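PDB 5T11: uncharacterized protein from Paraburkholderia phytofirmans, which is of unknown function but, as a dodecameric periplasmic lipoprotein named PelC, probably helps guide Pel polysaccharide export across the outer membrane. Local coordinates for residues 5-10 with 150-155; 17-22 with 87-92; 96-101 with 108-113; 131-136 with 146-151. The protein carries 1 engineered substitution. All coordinates share one frame; numbering follows the deposited sequence.

Overall arrangement
All four contacts are built on one mixed beta sheet. Contacts 2 and 3 are buried and made mainly of backbone bonds: both use strand 90-99, paired in parallel with 21-28 in contact 2 and antiparallel with 109-119 in contact 3, at opposite sides of the chain's centre and about 27 Å apart between centres. Contacts 1 and 4 instead lay the neighbouring strands 5-9 and 125-134 against helix 141-152. They share Ala150 and Lys151, and side chains carry them: a glutamine amide and a valine in contact 1, at the surface, an arginine and a leucine in the partly buried contact 4. Contacts 1, 3 and 4 also touch a second subunit; contact 2 meets no other chain.

Contact 1. Residues 5-10 with 150-155; sequences GTVRQT and AKVLSP
The carbonyl O of Lys151, which has Gln9 NE2 3.3 Å away across the contact, is gripped from within its own segment by two donors of Ser154. Ser154 OG donates to Lys151 O at 2.9 Å, lying in the carbonyl plane, and Ser154 N adds a backbone bond as the helix gives way to a 3-10 turn. With chi1 at 70°, the hydroxyl sits between the backbone N and the carbonyl carbon of Ser154, folded back toward the last helical turn. The Gln9 side chain reaches over from the strand and places NE2 3.3 Å from Val152 O. This hydrogen bond is long and bent, 143° at the hydrogen, and the amide nitrogen stands above the carbonyl plane. The Pro155 ring lies against the same amide, its CG 3.6 Å from Gln9 CD, with the two side chains roughly perpendicular. Two residues earlier on the strand, Val7 CG2 touches both Val152 CG2 and Lys151 CG, each at 4.0 Å, an apolar patch next to the polar one. Strand 5-9 is an outermost strand of the chain's sheet, paired with strand 125-134; it meets helix 141-152 where that helix ends, while Val152 and Leu153 turn to Phe115 of strand 109-119 and Arg8 packs on Ala150 of the second subunit.

Contact 2. Residues 17-22 with 87-92; sequences RGDKVA and NARYVL
The extended chain of Arg89, with CG opposite the backbone N (chi1 -166°), carries the guanidinium out to Asp19, whose CG lies beside the backbone N (chi1 -73°) and swings the carboxylate to meet it. This salt bridge lies just ahead of a parallel strand pair, 21-28 with 90-99, in the parallel part of the mixed sheet, next to strand 55-57; the chain comes to strand 90-99 from helix 78-85. Arg89 NH1 sits 2.7 Å from Asp19 OD1, on the syn side of that oxygen, with the carboxylate and guanidinium planes nearly perpendicular at 87°. Asp19 OD2 is held by Ala16 N and also lies at the edge of the Tyr90 ring, 3.9 Å from CE2. Lys20 O accepts twice, from Arg89 N at 2.6 Å and from Tyr90 N at 3.2 Å, so the two segments are joined where the strands begin. Regular pairing then follows: Ala22 N bonds to Tyr90 O, and Leu92 N to Ala22 O. Val21 and Tyr90 share one sheet face, where helix 35-49 packs on Val21 and Leu92. Ala22 and Val91 share the other, against Ala83 of helix 78-85. Asn87, just beyond that helix, has positive phi and completes a Schellman motif. On this side Ala22 CB touches Ala88 CB at 4.0 Å, one methyl group against another.

Contact 3. Residues 96-101 with 108-113; sequences VEEWRY and EPVVGV
Glu98 runs along its partner strand from Gly112 to Val110. Its CB lies 3.8 Å from Gly112 N. With CG anti to the backbone N (chi1 178°) and the chain extended beyond it, CG comes 3.6 Å from Val110 CG2, and CD passes the same methyl at 3.4 Å. Glu98 OE2 still lies 3.3 Å from Val110 CG2, and beyond it the carboxylate meets the second subunit: OE2 bonds to Tyr101 OH and OE1 to Ser142 N of that subunit, so two polar partners hold the buried carboxylate and fix its rotation. In the same way Tyr101 OH is hydrogen-bonded to Glu98 OE2 of a third subunit, while within the chain Tyr101 CE1 touches Pro109 CB at 3.9 Å. Arg100 lies beside Val110 on the Glu98 face, and its NE bends forward to bond to Tyr101 O. On the other face Trp99 and Val111 point the same way, CE3 to CG1 at 4.0 Å, and both turn to Leu141 of helix 141-152; Trp99 also packs on Ala35, Ser38 and Ile42 of helix 35-49. The backbones are joined by a reciprocal pair of bonds between Arg100 and Val110. Farther on, Gly112 O accepts from both Glu97 N at 2.8 Å and Glu98 N at 3.2 Å, from the same face of its plane, while Gly112 N returns a bond to Glu98 O. Two residues opposite one mark a classic beta bulge within an antiparallel hairpin.

Contact 4. Residues 131-136 with 146-151; sequences GTRTGW and TSLIAK
Leu148 fills the tight side of this contact, and Arg133 spans the open one. A chi1 of 171° turns Leu148 CG away from its own N and lowers both methyls onto the strand backbone: CD2 is 3.7 Å from Gly131 O and CD1 3.8 Å from Thr132 O. Gly131 has no side chain at this point, which lets the leucine come so close. The same leucine packs on Val7 of strand 5-9 and Val111 of strand 109-119. Helix 141-152 thus packs along one face of the mixed beta sheet, its axis 8.6 Å from that of strand 131-134 and roughly antiparallel to it, at 150°. Thr132 points away from the helix, where its hydroxyl bonds to Ser143 OG of the second subunit. Toward solvent the packing gives way to a long polar arm. Arg133 extends alongside Leu148, pointing the other way, and lays one guanidinium face over the Leu148 CA, 4.0 Å from the plane. Its NH1 donates at the edge to Ser147 OG, 2.8 Å away, a bent bond of 131° between an exposed serine and a partly exposed arginine. Arg133 NH2 approaches Lys151 CB at 4.1 Å.

Contact 1. Residues 5-10 with 150-155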
loop_
_atom_site.group_PDB
_atom_site.type_symbol
_atom_site.label_atom_id
_atom_site.label_comp_id
_atom_site.label_asym_id
_atom_site.label_seq_id
_atom_site.Cartn_x
_atom_site.Cartn_y
_atom_site.Cartn_z
ATOM N N GLY B 5 -35.228 -10.696 10.411
ATOM C CA GLY B 5 -34.649 -10.657 11.741
ATOM C C GLY B 5 -35.640 -11.120 12.785
ATOM O O GLY B 5 -36.510 -11.933 12.480
ATOM N N THR B 6 -35.526 -10.622 14.012
ATOM C CA THR B 6 -36.410 -11.012 15.103
ATOM C C THR B 6 -36.693 -9.813 15.992
ATOM O O THR B 6 -35.848 -8.931 16.161
ATOM C CB THR B 6 -35.804 -12.110 15.982
ATOM O OG1 THR B 6 -34.484 -11.705 16.389
ATOM C CG2 THR B 6 -35.739 -13.436 15.235
ATOM N N VAL B 7 -37.889 -9.809 16.582
ATOM C CA VAL B 7 -38.257 -8.877 17.641
ATOM C C VAL B 7 -38.777 -9.689 18.819
ATOM O O VAL B 7 -39.580 -10.608 18.632
ATOM C CB VAL B 7 -39.318 -7.861 17.176
ATOM C CG1 VAL B 7 -39.817 -7.026 18.349
ATOM C CG2 VAL B 7 -38.756 -6.965 16.095
ATOM N N ARG B 8 -38.315 -9.360 20.025
ATOM C CA ARG B 8 -38.823 -9.961 21.253
ATOM C C ARG B 8 -39.091 -8.841 22.247
ATOM O O ARG B 8 -38.175 -8.081 22.581
ATOM C CB ARG B 8 -37.826 -10.978 21.820
ATOM C CG ARG B 8 -37.475 -12.108 20.851
ATOM C CD ARG B 8 -36.210 -12.859 21.276
ATOM N NE ARG B 8 -36.342 -13.392 22.628
ATOM C CZ ARG B 8 -36.764 -14.620 22.916
ATOM N NH1 ARG B 8 -37.090 -15.461 21.937
ATOM N NH2 ARG B 8 -36.857 -15.001 24.184
ATOM N N GLN B 9 -40.344 -8.730 22.703
ATOM C CA GLN B 9 -40.780 -7.702 23.645
ATOM C C GLN B 9 -41.449 -8.353 24.843
ATOM O O GLN B 9 -42.367 -9.162 24.674
ATOM C CB GLN B 9 -41.774 -6.728 23.002
ATOM C CG GLN B 9 -41.286 -6.052 21.735
ATOM C CD GLN B 9 -42.343 -6.037 20.662
ATOM O OE1 GLN B 9 -43.284 -6.836 20.699
ATOM N NE2 GLN B 9 -42.214 -5.112 19.711
ATOM N N THR B 10 -41.018 -7.978 26.046
ATOM C CA THR B 10 -41.751 -8.344 27.251
ATOM C C THR B 10 -43.118 -7.654 27.268
ATOM O O THR B 10 -43.489 -6.905 26.359
ATOM C CB THR B 10 -40.958 -7.960 28.497
ATOM O OG1 THR B 10 -40.939 -6.530 28.626
ATOM C CG2 THR B 10 -39.530 -8.466 28.389
ATOM N N ALA B 150 -39.168 1.456 14.940
ATOM C CA ALA B 150 -40.618 1.647 14.963
ATOM C C ALA B 150 -41.328 0.362 15.371
ATOM O O ALA B 150 -42.240 0.381 16.208
ATOM C CB ALA B 150 -41.121 2.130 13.600
ATOM N N LYS B 151 -40.905 -0.772 14.803
ATOM C CA LYS B 151 -41.501 -2.057 15.172
ATOM C C LYS B 151 -41.225 -2.380 16.642
ATOM O O LYS B 151 -42.146 -2.704 17.408
ATOM C CB LYS B 151 -40.952 -3.156 14.244
ATOM C CG LYS B 151 -41.540 -4.549 14.428
ATOM C CD LYS B 151 -43.015 -4.581 14.033
ATOM C CE LYS B 151 -43.607 -5.990 14.087
ATOM N NZ LYS B 151 -45.093 -5.936 14.028
ATOM N N VAL B 152 -39.958 -2.260 17.059
ATOM C CA VAL B 152 -39.550 -2.642 18.410
ATOM C C VAL B 152 -40.292 -1.817 19.463
ATOM O O VAL B 152 -40.698 -2.341 20.509
ATOM C CB VAL B 152 -38.023 -2.499 18.560
ATOM C CG1 VAL B 152 -37.620 -2.562 20.028
ATOM C CG2 VAL B 152 -37.289 -3.578 17.746
ATOM N N LEU B 153 -40.459 -0.521 19.220
ATOM C CA LEU B 153 -41.086 0.378 20.184
ATOM C C LEU B 153 -42.598 0.479 20.016
ATOM O O LEU B 153 -43.242 1.263 20.730
ATOM C CB LEU B 153 -40.463 1.778 20.088
ATOM C CG LEU B 153 -38.960 1.886 20.397
ATOM C CD1 LEU B 153 -38.500 3.350 20.367
ATOM C CD2 LEU B 153 -38.612 1.235 21.743
ATOM N N SER B 154 -43.183 -0.300 19.106
ATOM C CA SER B 154 -44.628 -0.233 18.908
ATOM C C SER B 154 -45.459 -0.512 20.166
ATOM O O SER B 154 -46.548 0.079 20.276
ATOM C CB SER B 154 -45.050 -1.185 17.778
ATOM O OG SER B 154 -44.924 -2.538 18.171
ATOM N N PRO B 155 -45.049 -1.364 21.120
ATOM C CA PRO B 155 -45.869 -1.512 22.338
ATOM C C PRO B 155 -45.888 -0.272 23.232
ATOM O O PRO B 155 -46.707 -0.221 24.159
ATOM C CB PRO B 155 -45.229 -2.706 23.059
ATOM C CG PRO B 155 -44.425 -3.436 21.985
ATOM C CD PRO B 155 -43.941 -2.344 21.091
#

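Contact 2. Residues 17-22 with 87-92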
loop_
_atom_site.group_PDB
_atom_site.type_symbol
_atom_site.label_atom_id
_atom_site.label_comp_id
_atom_site.label_asym_id
_atom_site.label_seq_id
_atom_site.Cartn_x
_atom_site.Cartn_y
_atom_site.Cartn_z
ATOM N N ARG B 17 -50.811 9.434 26.706
ATOM C CA ARG B 17 -50.328 10.621 26.002
ATOM C C ARG B 17 -49.488 11.519 26.904
ATOM O O ARG B 17 -48.430 12.008 26.492
ATOM C CB ARG B 17 -51.514 11.410 25.437
ATOM C CG ARG B 17 -52.039 10.902 24.104
ATOM C CD ARG B 17 -53.342 11.578 23.730
ATOM N NE ARG B 17 -54.463 11.033 24.490
ATOM C CZ ARG B 17 -55.667 11.598 24.580
ATOM N NH1 ARG B 17 -55.921 12.745 23.961
ATOM N NH2 ARG B 17 -56.617 11.014 25.298
ATOM N N GLY B 18 -49.933 11.735 28.140
ATOM C CA GLY B 18 -49.298 12.668 29.046
ATOM C C GLY B 18 -48.154 12.133 29.881
ATOM O O GLY B 18 -47.649 12.863 30.743
ATOM N N ASP B 19 -47.734 10.884 29.667
ATOM C CA ASP B 19 -46.583 10.329 30.371
ATOM C C ASP B 19 -45.310 10.922 29.782
ATOM O O ASP B 19 -45.016 10.707 28.603
ATOM C CB ASP B 19 -46.551 8.807 30.249
ATOM C CG ASP B 19 -47.604 8.118 31.095
ATOM O OD1 ASP B 19 -48.041 8.699 32.111
ATOM O OD2 ASP B 19 -47.982 6.974 30.743
ATOM N N LYS B 20 -44.549 11.655 30.596
ATOM C CA LYS B 20 -43.300 12.255 30.133
ATOM C C LYS B 20 -42.205 11.195 30.111
ATOM O O LYS B 20 -41.945 10.540 31.124
ATOM C CB LYS B 20 -42.909 13.433 31.021
ATOM C CG LYS B 20 -44.049 14.423 31.209
ATOM C CD LYS B 20 -43.593 15.785 31.705
ATOM C CE LYS B 20 -44.727 16.796 31.568
ATOM N NZ LYS B 20 -45.373 16.723 30.218
ATOM N N VAL B 21 -41.571 11.024 28.959
ATOM C CA VAL B 21 -40.521 10.032 28.755
ATOM C C VAL B 21 -39.235 10.754 28.382
ATOM O O VAL B 21 -39.224 11.578 27.460
ATOM C CB VAL B 21 -40.901 9.024 27.657
ATOM C CG1 VAL B 21 -39.756 8.036 27.404
ATOM C CG2 VAL B 21 -42.191 8.313 28.016
ATOM N N ALA B 22 -38.157 10.441 29.089
ATOM C CA ALA B 22 -36.825 10.902 28.724
ATOM C C ALA B 22 -36.081 9.765 28.035
ATOM O O ALA B 22 -36.090 8.632 28.526
ATOM C CB ALA B 22 -36.047 11.376 29.952
ATOM N N ASN B 87 -38.875 15.746 35.550
ATOM C CA ASN B 87 -40.117 15.107 36.006
ATOM C C ASN B 87 -40.646 14.091 34.994
ATOM O O ASN B 87 -41.857 13.923 34.840
ATOM C CB ASN B 87 -41.191 16.143 36.339
ATOM C CG ASN B 87 -40.734 17.118 37.385
ATOM O OD1 ASN B 87 -40.497 16.743 38.534
ATOM N ND2 ASN B 87 -40.607 18.385 37.001
ATOM N N ALA B 88 -39.731 13.406 34.303
ATOM C CA ALA B 88 -40.120 12.286 33.457
ATOM C C ALA B 88 -40.736 11.173 34.294
ATOM O O ALA B 88 -40.275 10.868 35.397
ATOM C CB ALA B 88 -38.904 11.744 32.691
ATOM N N ARG B 89 -41.784 10.554 33.758
ATOM C CA ARG B 89 -42.315 9.368 34.413
ATOM C C ARG B 89 -41.519 8.112 34.054
ATOM O O ARG B 89 -41.371 7.219 34.900
ATOM C CB ARG B 89 -43.795 9.191 34.065
ATOM C CG ARG B 89 -44.520 8.190 34.971
ATOM C CD ARG B 89 -45.990 8.094 34.613
ATOM N NE ARG B 89 -46.668 7.013 35.325
ATOM C CZ ARG B 89 -47.972 6.770 35.232
ATOM N NH1 ARG B 89 -48.734 7.536 34.461
ATOM N NH2 ARG B 89 -48.515 5.767 35.907
ATOM N N TYR B 90 -41.006 8.021 32.823
ATOM C CA TYR B 90 -40.203 6.878 32.386
ATOM C C TYR B 90 -38.940 7.341 31.670
ATOM O O TYR B 90 -38.884 8.439 31.109
ATOM C CB TYR B 90 -40.974 5.950 31.435
ATOM C CG TYR B 90 -42.268 5.401 31.976
ATOM C CD1 TYR B 90 -42.271 4.363 32.900
ATOM C CD2 TYR B 90 -43.489 5.910 31.557
ATOM C CE1 TYR B 90 -43.455 3.854 33.399
ATOM C CE2 TYR B 90 -44.681 5.403 32.047
ATOM C CZ TYR B 90 -44.657 4.375 32.971
ATOM O OH TYR B 90 -45.834 3.858 33.474
ATOM N N VAL B 91 -37.928 6.470 31.681
ATOM C CA VAL B 91 -36.700 6.649 30.915
ATOM C C VAL B 91 -36.594 5.500 29.918
ATOM O O VAL B 91 -36.777 4.332 30.288
ATOM C CB VAL B 91 -35.453 6.696 31.819
ATOM C CG1 VAL B 91 -34.201 6.395 31.025
ATOM C CG2 VAL B 91 -35.315 8.051 32.445
ATOM N N LEU B 92 -36.327 5.835 28.659
ATOM C CA LEU B 92 -36.012 4.852 27.633
ATOM C C LEU B 92 -34.503 4.859 27.440
ATOM O O LEU B 92 -33.919 5.904 27.131
ATOM C CB LEU B 92 -36.724 5.158 26.313
ATOM C CG LEU B 92 -36.430 4.108 25.227
ATOM C CD1 LEU B 92 -37.267 2.864 25.462
ATOM C CD2 LEU B 92 -36.610 4.629 23.788
#

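Contact 3. Residues 96-101 with 108-113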
loop_
_atom_site.group_PDB
_atom_site.type_symbol
_atom_site.label_atom_id
_atom_site.label_comp_id
_atom_site.label_asym_id
_atom_site.label_seq_id
_atom_site.Cartn_x
_atom_site.Cartn_y
_atom_site.Cartn_z
ATOM N N VAL B 96 -27.023 -0.261 21.116
ATOM C CA VAL B 96 -26.919 -0.677 19.724
ATOM C C VAL B 96 -25.839 -1.755 19.633
ATOM O O VAL B 96 -24.664 -1.503 19.936
ATOM C CB VAL B 96 -26.616 0.520 18.811
ATOM C CG1 VAL B 96 -26.506 0.080 17.361
ATOM C CG2 VAL B 96 -27.721 1.604 18.980
ATOM N N GLU B 97 -26.245 -2.970 19.254
ATOM C CA GLU B 97 -25.326 -4.095 19.090
ATOM C C GLU B 97 -24.770 -4.202 17.680
ATOM O O GLU B 97 -23.710 -4.813 17.485
ATOM C CB GLU B 97 -26.025 -5.422 19.450
ATOM C CG GLU B 97 -26.353 -5.574 20.947
ATOM C CD GLU B 97 -27.635 -4.856 21.350
ATOM O OE1 GLU B 97 -28.560 -4.771 20.505
ATOM O OE2 GLU B 97 -27.716 -4.363 22.503
ATOM N N GLU B 98 -25.452 -3.627 16.693
ATOM C CA GLU B 98 -24.991 -3.701 15.314
ATOM C C GLU B 98 -25.679 -2.603 14.523
ATOM O O GLU B 98 -26.870 -2.331 14.721
ATOM C CB GLU B 98 -25.287 -5.078 14.702
ATOM C CG GLU B 98 -24.886 -5.207 13.249
ATOM C CD GLU B 98 -24.697 -6.670 12.808
ATOM O OE1 GLU B 98 -25.574 -7.516 13.122
ATOM O OE2 GLU B 98 -23.664 -6.965 12.139
ATOM N N TRP B 99 -24.927 -1.984 13.626
ATOM C CA TRP B 99 -25.398 -0.832 12.871
ATOM C C TRP B 99 -24.389 -0.543 11.769
ATOM O O TRP B 99 -23.562 0.367 11.905
ATOM C CB TRP B 99 -25.552 0.366 13.808
ATOM C CG TRP B 99 -26.275 1.602 13.289
ATOM C CD1 TRP B 99 -25.822 2.498 12.356
ATOM C CD2 TRP B 99 -27.537 2.121 13.761
ATOM N NE1 TRP B 99 -26.735 3.521 12.196
ATOM C CE2 TRP B 99 -27.799 3.310 13.038
ATOM C CE3 TRP B 99 -28.483 1.675 14.697
ATOM C CZ2 TRP B 99 -28.965 4.072 13.236
ATOM C CZ3 TRP B 99 -29.638 2.433 14.893
ATOM C CH2 TRP B 99 -29.861 3.624 14.165
ATOM N N ARG B 100 -24.407 -1.333 10.699
ATOM C CA ARG B 100 -23.374 -1.217 9.670
ATOM C C ARG B 100 -23.924 -1.777 8.371
ATOM O O ARG B 100 -24.965 -2.442 8.352
ATOM C CB ARG B 100 -22.101 -1.974 10.074
ATOM C CG ARG B 100 -22.336 -3.497 10.229
ATOM C CD ARG B 100 -21.040 -4.284 10.437
ATOM N NE ARG B 100 -20.138 -4.149 9.284
ATOM C CZ ARG B 100 -19.020 -4.848 9.125
ATOM N NH1 ARG B 100 -18.642 -5.740 10.045
ATOM N NH2 ARG B 100 -18.278 -4.662 8.046
ATOM N N TYR B 101 -23.211 -1.502 7.277
ATOM C CA TYR B 101 -23.338 -2.335 6.086
ATOM C C TYR B 101 -22.340 -3.471 6.221
ATOM O O TYR B 101 -21.214 -3.266 6.687
ATOM C CB TYR B 101 -23.078 -1.559 4.787
ATOM C CG TYR B 101 -24.077 -0.446 4.515
ATOM C CD1 TYR B 101 -25.294 -0.718 3.892
ATOM C CD2 TYR B 101 -23.811 0.881 4.892
ATOM C CE1 TYR B 101 -26.227 0.284 3.641
ATOM C CE2 TYR B 101 -24.752 1.905 4.642
ATOM C CZ TYR B 101 -25.959 1.589 4.018
ATOM O OH TYR B 101 -26.909 2.562 3.762
ATOM N N GLU B 108 -25.195 -5.707 2.572
ATOM C CA GLU B 108 -26.510 -5.348 3.075
ATOM C C GLU B 108 -26.427 -4.651 4.437
ATOM O O GLU B 108 -25.529 -4.930 5.237
ATOM C CB GLU B 108 -27.396 -6.594 3.184
ATOM C CG GLU B 108 -26.892 -7.675 4.116
ATOM C CD GLU B 108 -26.088 -8.761 3.393
ATOM O OE1 GLU B 108 -25.295 -8.429 2.480
ATOM O OE2 GLU B 108 -26.255 -9.955 3.740
ATOM N N PRO B 109 -27.354 -3.737 4.717
ATOM C CA PRO B 109 -27.424 -3.135 6.058
ATOM C C PRO B 109 -27.922 -4.128 7.095
ATOM O O PRO B 109 -28.765 -4.982 6.819
ATOM C CB PRO B 109 -28.430 -1.987 5.882
ATOM C CG PRO B 109 -29.313 -2.429 4.728
ATOM C CD PRO B 109 -28.362 -3.178 3.795
ATOM N N VAL B 110 -27.387 -4.008 8.308
ATOM C CA VAL B 110 -27.769 -4.862 9.427
ATOM C C VAL B 110 -27.857 -4.003 10.687
ATOM O O VAL B 110 -26.991 -3.156 10.935
ATOM C CB VAL B 110 -26.773 -6.033 9.615
ATOM C CG1 VAL B 110 -26.852 -7.019 8.446
ATOM C CG2 VAL B 110 -25.365 -5.506 9.707
ATOM N N VAL B 111 -28.898 -4.228 11.490
ATOM C CA VAL B 111 -29.165 -3.441 12.696
ATOM C C VAL B 111 -29.556 -4.369 13.839
ATOM O O VAL B 111 -30.403 -5.255 13.668
ATOM C CB VAL B 111 -30.289 -2.409 12.464
ATOM C CG1 VAL B 111 -30.597 -1.633 13.756
ATOM C CG2 VAL B 111 -29.907 -1.442 11.332
ATOM N N GLY B 112 -28.947 -4.162 15.008
ATOM C CA GLY B 112 -29.348 -4.844 16.230
ATOM C C GLY B 112 -29.446 -3.843 17.376
ATOM O O GLY B 112 -28.521 -3.041 17.554
ATOM N N VAL B 113 -30.564 -3.846 18.127
ATOM C CA VAL B 113 -30.831 -2.876 19.190
ATOM C C VAL B 113 -31.535 -3.567 20.354
ATOM O O VAL B 113 -32.342 -4.482 20.163
ATOM C CB VAL B 113 -31.701 -1.688 18.716
ATOM C CG1 VAL B 113 -30.974 -0.855 17.691
ATOM C CG2 VAL B 113 -33.038 -2.186 18.161
#

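Contact 4. Residues 131-136 with 146-151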
loop_
_atom_site.group_PDB
_atom_site.type_symbol
_atom_site.label_atom_id
_atom_site.label_comp_id
_atom_site.label_asym_id
_atom_site.label_seq_id
_atom_site.Cartn_x
_atom_site.Cartn_y
_atom_site.Cartn_z
ATOM N N GLY B 131 -34.477 -6.169 19.084
ATOM C CA GLY B 131 -34.862 -6.286 17.690
ATOM C C GLY B 131 -33.638 -6.356 16.798
ATOM O O GLY B 131 -32.635 -5.689 17.079
ATOM N N THR B 132 -33.686 -7.171 15.743
ATOM C CA THR B 132 -32.614 -7.231 14.759
ATOM C C THR B 132 -33.242 -7.258 13.376
ATOM O O THR B 132 -34.378 -7.711 13.215
ATOM C CB THR B 132 -31.701 -8.470 14.934
ATOM O OG1 THR B 132 -32.435 -9.670 14.627
ATOM C CG2 THR B 132 -31.152 -8.564 16.360
ATOM N N ARG B 133 -32.490 -6.792 12.376
ATOM C CA ARG B 133 -32.990 -6.847 11.008
ATOM C C ARG B 133 -31.836 -6.809 10.011
ATOM O O ARG B 133 -30.805 -6.169 10.247
ATOM C CB ARG B 133 -33.972 -5.701 10.721
ATOM C CG ARG B 133 -34.620 -5.791 9.345
ATOM C CD ARG B 133 -35.730 -4.782 9.187
ATOM N NE ARG B 133 -36.834 -5.061 10.097
ATOM C CZ ARG B 133 -37.958 -4.356 10.138
ATOM N NH1 ARG B 133 -38.118 -3.331 9.316
ATOM N NH2 ARG B 133 -38.920 -4.676 10.996
ATOM N N THR B 134 -32.039 -7.504 8.890
ATOM C CA THR B 134 -31.135 -7.513 7.744
ATOM C C THR B 134 -31.902 -7.036 6.515
ATOM O O THR B 134 -32.947 -7.608 6.179
ATOM C CB THR B 134 -30.583 -8.925 7.502
ATOM O OG1 THR B 134 -30.022 -9.446 8.712
ATOM C CG2 THR B 134 -29.512 -8.920 6.416
ATOM N N GLY B 135 -31.380 -6.004 5.836
ATOM C CA GLY B 135 -31.949 -5.542 4.580
ATOM C C GLY B 135 -31.410 -6.338 3.401
ATOM O O GLY B 135 -30.643 -7.288 3.562
ATOM N N TRP B 136 -31.858 -5.988 2.190
ATOM C CA TRP B 136 -31.177 -6.565 1.034
ATOM C C TRP B 136 -30.083 -5.598 0.574
ATOM O O TRP B 136 -29.901 -4.519 1.136
ATOM C CB TRP B 136 -32.133 -6.918 -0.118
ATOM C CG TRP B 136 -31.406 -7.683 -1.325
ATOM C CD1 TRP B 136 -30.934 -8.988 -1.343
ATOM C CD2 TRP B 136 -31.074 -7.140 -2.616
ATOM N NE1 TRP B 136 -30.357 -9.274 -2.565
ATOM C CE2 TRP B 136 -30.434 -8.157 -3.359
ATOM C CE3 TRP B 136 -31.261 -5.894 -3.217
ATOM C CZ2 TRP B 136 -29.974 -7.947 -4.660
ATOM C CZ3 TRP B 136 -30.814 -5.701 -4.512
ATOM C CH2 TRP B 136 -30.182 -6.723 -5.219
ATOM N N THR B 146 -34.692 2.702 11.008
ATOM C CA THR B 146 -35.892 3.432 11.398
ATOM C C THR B 146 -37.099 2.501 11.421
ATOM O O THR B 146 -37.893 2.513 12.370
ATOM C CB THR B 146 -36.144 4.610 10.453
ATOM O OG1 THR B 146 -36.218 4.122 9.105
ATOM C CG2 THR B 146 -35.025 5.659 10.570
ATOM N N SER B 147 -37.242 1.683 10.378
ATOM C CA SER B 147 -38.324 0.705 10.317
ATOM C C SER B 147 -38.280 -0.256 11.505
ATOM O O SER B 147 -39.327 -0.609 12.065
ATOM C CB SER B 147 -38.232 -0.058 8.992
ATOM O OG SER B 147 -39.341 -0.905 8.772
ATOM N N LEU B 148 -37.076 -0.678 11.920
ATOM C CA LEU B 148 -36.963 -1.676 12.983
ATOM C C LEU B 148 -37.288 -1.083 14.350
ATOM O O LEU B 148 -37.992 -1.704 15.161
ATOM C CB LEU B 148 -35.555 -2.276 13.000
ATOM C CG LEU B 148 -35.245 -3.185 14.197
ATOM C CD1 LEU B 148 -36.103 -4.458 14.151
ATOM C CD2 LEU B 148 -33.739 -3.556 14.282
ATOM N N ILE B 149 -36.761 0.103 14.628
ATOM C CA ILE B 149 -37.033 0.749 15.903
ATOM C C ILE B 149 -38.520 1.050 16.039
ATOM O O ILE B 149 -39.104 0.882 17.120
ATOM C CB ILE B 149 -36.163 2.006 16.040
ATOM C CG1 ILE B 149 -34.717 1.582 16.294
ATOM C CG2 ILE B 149 -36.684 2.909 17.176
ATOM C CD1 ILE B 149 -33.684 2.606 15.900
ATOM N N ALA B 150 -39.168 1.456 14.940
ATOM C CA ALA B 150 -40.618 1.647 14.963
ATOM C C ALA B 150 -41.328 0.362 15.371
ATOM O O ALA B 150 -42.240 0.381 16.208
ATOM C CB ALA B 150 -41.121 2.130 13.600
ATOM N N LYS B 151 -40.905 -0.772 14.803
ATOM C CA LYS B 151 -41.501 -2.057 15.172
ATOM C C LYS B 151 -41.225 -2.380 16.642
ATOM O O LYS B 151 -42.146 -2.704 17.408
ATOM C CB LYS B 151 -40.952 -3.156 14.244
ATOM C CG LYS B 151 -41.540 -4.549 14.428
ATOM C CD LYS B 151 -43.015 -4.581 14.033
ATOM C CE LYS B 151 -43.607 -5.990 14.087
ATOM N NZ LYS B 151 -45.093 -5.936 14.028
#